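Local coordinates for protein (atp-binding domain of protein MJ0577) (PDB 1MJH) that binds ATP together with a manganese ion as a homodimeric universal stress protein, at residues 141-146 and 154-159. Numbering follows the deposited sequence.
With ATP (adenosine-5'-triphosphate), chain F.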
loop_
_atom_site.group_PDB
_atom_site.type_symbol
_atom_site.label_atom_id
_atom_site.label_comp_id
_atom_site.label_asym_id
_atom_site.label_seq_id
_atom_site.Cartn_x
_atom_site.Cartn_y
_atom_site.Cartn_z
ATOM N N SER B 141 4.487 -1.848 13.638
ATOM C CA SER B 141 4.409 -3.293 13.674
ATOM C C SER B 141 3.053 -3.812 13.215
ATOM O O SER B 141 3.082 -4.903 12.618
ATOM C CB SER B 141 4.722 -3.860 15.079
ATOM O OG SER B 141 3.658 -3.600 15.956
ATOM N N VAL B 142 1.950 -3.021 13.346
ATOM C CA VAL B 142 0.693 -3.619 12.844
ATOM C C VAL B 142 0.703 -3.632 11.322
ATOM O O VAL B 142 0.440 -4.617 10.654
ATOM C CB VAL B 142 -0.514 -2.836 13.403
ATOM C CG1 VAL B 142 -1.824 -3.416 12.851
ATOM C CG2 VAL B 142 -0.541 -2.827 14.929
ATOM N N THR B 143 1.162 -2.489 10.726
ATOM C CA THR B 143 1.242 -2.442 9.265
ATOM C C THR B 143 2.241 -3.438 8.702
ATOM O O THR B 143 1.919 -4.108 7.721
ATOM C CB THR B 143 1.614 -1.028 8.742
ATOM O OG1 THR B 143 0.631 -0.184 9.377
ATOM C CG2 THR B 143 1.561 -0.996 7.236
ATOM N N GLU B 144 3.425 -3.545 9.323
ATOM C CA GLU B 144 4.375 -4.540 8.805
ATOM C C GLU B 144 3.802 -5.956 8.882
ATOM O O GLU B 144 3.919 -6.673 7.903
ATOM C CB GLU B 144 5.684 -4.455 9.607
ATOM C CG GLU B 144 6.719 -5.372 8.885
ATOM C CD GLU B 144 8.101 -5.226 9.457
ATOM O OE1 GLU B 144 8.395 -4.268 10.201
ATOM O OE2 GLU B 144 8.961 -6.102 9.156
ATOM N N ASN B 145 3.140 -6.310 9.981
ATOM C CA ASN B 145 2.527 -7.665 10.020
ATOM C C ASN B 145 1.380 -7.836 9.052
ATOM O O ASN B 145 1.198 -8.928 8.488
ATOM C CB ASN B 145 1.970 -7.894 11.430
ATOM C CG ASN B 145 2.943 -8.449 12.419
ATOM O OD1 ASN B 145 3.557 -9.514 12.238
ATOM N ND2 ASN B 145 3.112 -7.753 13.556
ATOM N N VAL B 146 0.519 -6.808 8.868
ATOM C CA VAL B 146 -0.565 -6.980 7.894
ATOM C C VAL B 146 -0.043 -7.115 6.479
ATOM O O VAL B 146 -0.556 -7.947 5.699
ATOM C CB VAL B 146 -1.545 -5.776 7.982
ATOM C CG1 VAL B 146 -2.496 -5.783 6.782
ATOM C CG2 VAL B 146 -2.219 -5.862 9.362
ATOM N N VAL B 154 -2.386 -3.664 0.069
ATOM C CA VAL B 154 -2.380 -2.721 1.205
ATOM C C VAL B 154 -1.844 -1.349 0.767
ATOM O O VAL B 154 -0.713 -1.264 0.268
ATOM C CB VAL B 154 -1.445 -3.248 2.298
ATOM C CG1 VAL B 154 -1.454 -2.270 3.511
ATOM C CG2 VAL B 154 -1.915 -4.601 2.867
ATOM N N LEU B 155 -2.704 -0.355 0.913
ATOM C CA LEU B 155 -2.257 1.056 0.677
ATOM C C LEU B 155 -1.708 1.556 2.000
ATOM O O LEU B 155 -2.475 1.735 2.932
ATOM C CB LEU B 155 -3.404 1.902 0.132
ATOM C CG LEU B 155 -3.065 3.427 0.003
ATOM C CD1 LEU B 155 -1.856 3.623 -0.896
ATOM C CD2 LEU B 155 -4.278 4.175 -0.616
ATOM N N VAL B 156 -0.416 1.858 2.082
ATOM C CA VAL B 156 0.231 2.359 3.266
ATOM C C VAL B 156 0.387 3.881 3.147
ATOM O O VAL B 156 1.046 4.356 2.240
ATOM C CB VAL B 156 1.648 1.771 3.429
ATOM C CG1 VAL B 156 2.239 2.326 4.730
ATOM C CG2 VAL B 156 1.664 0.225 3.447
ATOM N N VAL B 157 -0.328 4.614 4.006
ATOM C CA VAL B 157 -0.309 6.069 3.959
ATOM C C VAL B 157 0.701 6.554 5.012
ATOM O O VAL B 157 0.545 6.188 6.185
ATOM C CB VAL B 157 -1.697 6.608 4.308
ATOM C CG1 VAL B 157 -1.729 8.152 4.296
ATOM C CG2 VAL B 157 -2.740 6.160 3.257
ATOM N N LYS B 158 1.666 7.356 4.597
ATOM C CA LYS B 158 2.752 7.650 5.569
ATOM C C LYS B 158 2.373 8.734 6.562
ATOM O O LYS B 158 1.527 9.603 6.351
ATOM C CB LYS B 158 4.021 8.163 4.829
ATOM C CG LYS B 158 4.504 7.184 3.739
ATOM C CD LYS B 158 4.908 5.849 4.273
ATOM C CE LYS B 158 5.853 5.759 5.480
ATOM N NZ LYS B 158 7.238 6.301 5.113
ATOM N N ARG B 159 3.086 8.685 7.688
ATOM C CA ARG B 159 2.878 9.687 8.750
ATOM C C ARG B 159 3.343 11.065 8.288
ATOM O O ARG B 159 3.985 11.198 7.280
ATOM C CB ARG B 159 3.719 9.265 9.969
ATOM C CG ARG B 159 5.222 9.183 9.631
ATOM C CD ARG B 159 6.034 8.801 10.885
ATOM N NE ARG B 159 7.461 8.617 10.545
ATOM C CZ ARG B 159 8.345 8.130 11.434
ATOM N NH1 ARG B 159 7.974 7.740 12.651
ATOM N NH2 ARG B 159 9.622 7.960 11.108
HETATM P PG ATP F . 3.616 0.038 17.229
HETATM O O1G ATP F . 4.344 -1.050 16.520
HETATM O O2G ATP F . 2.291 -0.404 17.513
HETATM O O3G ATP F . 4.309 0.497 18.442
HETATM P PB ATP F . 2.673 2.400 15.731
HETATM O O1B ATP F . 3.416 3.639 15.467
HETATM O O2B ATP F . 1.630 2.626 16.738
HETATM O O3B ATP F . 3.672 1.258 16.149
HETATM P PA ATP F . 0.904 0.781 13.960
HETATM O O1A ATP F . 1.574 -0.251 13.207
HETATM O O2A ATP F . 0.162 0.392 15.110
HETATM O O3A ATP F . 2.035 1.904 14.356
HETATM O "O5'" ATP F . -0.092 1.716 13.172
HETATM C "C5'" ATP F . -0.187 1.516 11.738
HETATM C "C4'" ATP F . -1.648 1.522 11.329
HETATM O "O4'" ATP F . -2.247 0.260 11.828
HETATM C "C3'" ATP F . -2.539 2.597 11.930
HETATM O "O3'" ATP F . -2.431 3.858 11.254
HETATM C "C2'" ATP F . -3.927 1.927 11.774
HETATM O "O2'" ATP F . -4.365 2.069 10.408
HETATM C "C1'" ATP F . -3.584 0.454 12.118
HETATM N N9 ATP F . -3.855 0.100 13.505
HETATM C C8 ATP F . -3.012 0.062 14.560
HETATM N N7 ATP F . -3.564 -0.385 15.671
HETATM C C5 ATP F . -4.820 -0.597 15.348
HETATM C C6 ATP F . -5.875 -1.063 16.115
HETATM N N6 ATP F . -5.711 -1.348 17.408
HETATM N N1 ATP F . -7.050 -1.190 15.505
HETATM C C2 ATP F . -7.203 -0.913 14.170
HETATM N N3 ATP F . -6.240 -0.465 13.345
HETATM C C4 ATP F . -5.094 -0.316 14.048
#
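Helix 141-149 packs on strand 154-157 through two methyl-to-methyl meetings, T143 with V156 and V146 with V154, closing the last beta-alpha-beta crossover of the universal stress protein fold, whose parallel sheet has the order 3-2-1-4-5. The strand is outermost in its own chain but paired antiparallel with a strand of the second subunit. The first turn of the helix also holds ATP. S141 donates two hydrogen bonds to O1G of the gamma-phosphate, from its N at 3.0 Å and from its OG at 2.7 Å; chi1 of 73° tucks OG between its own N and carbonyl carbon. V142 N bonds O1A of the alpha-phosphate at 2.8 Å, bent to 137°. V142 CG1 lies 3.8 Å from the ribose O4', and V142 CG2 3.3 Å from O2A. Cut back to an alanine here, the residue would keep its amide bond, but a gap would probably open beside the ribose and against H109 and I112 of helix 108-118. T143 N adds a weak bond to O1A; the amides of this N-terminal turn all face the phosphates, where the helix dipole would probably help offset their charge. T143 OG1 bonds G127 O at the end of strand 123-127. Its chi1 of -53° puts OG1 beside the backbone N and leaves CG2 anti to it, where it meets V156 CG2 at 4.0 Å. One turn on, V146 also covers I124 and M126, and its CG1 ends 4.1 Å from V154 CG2.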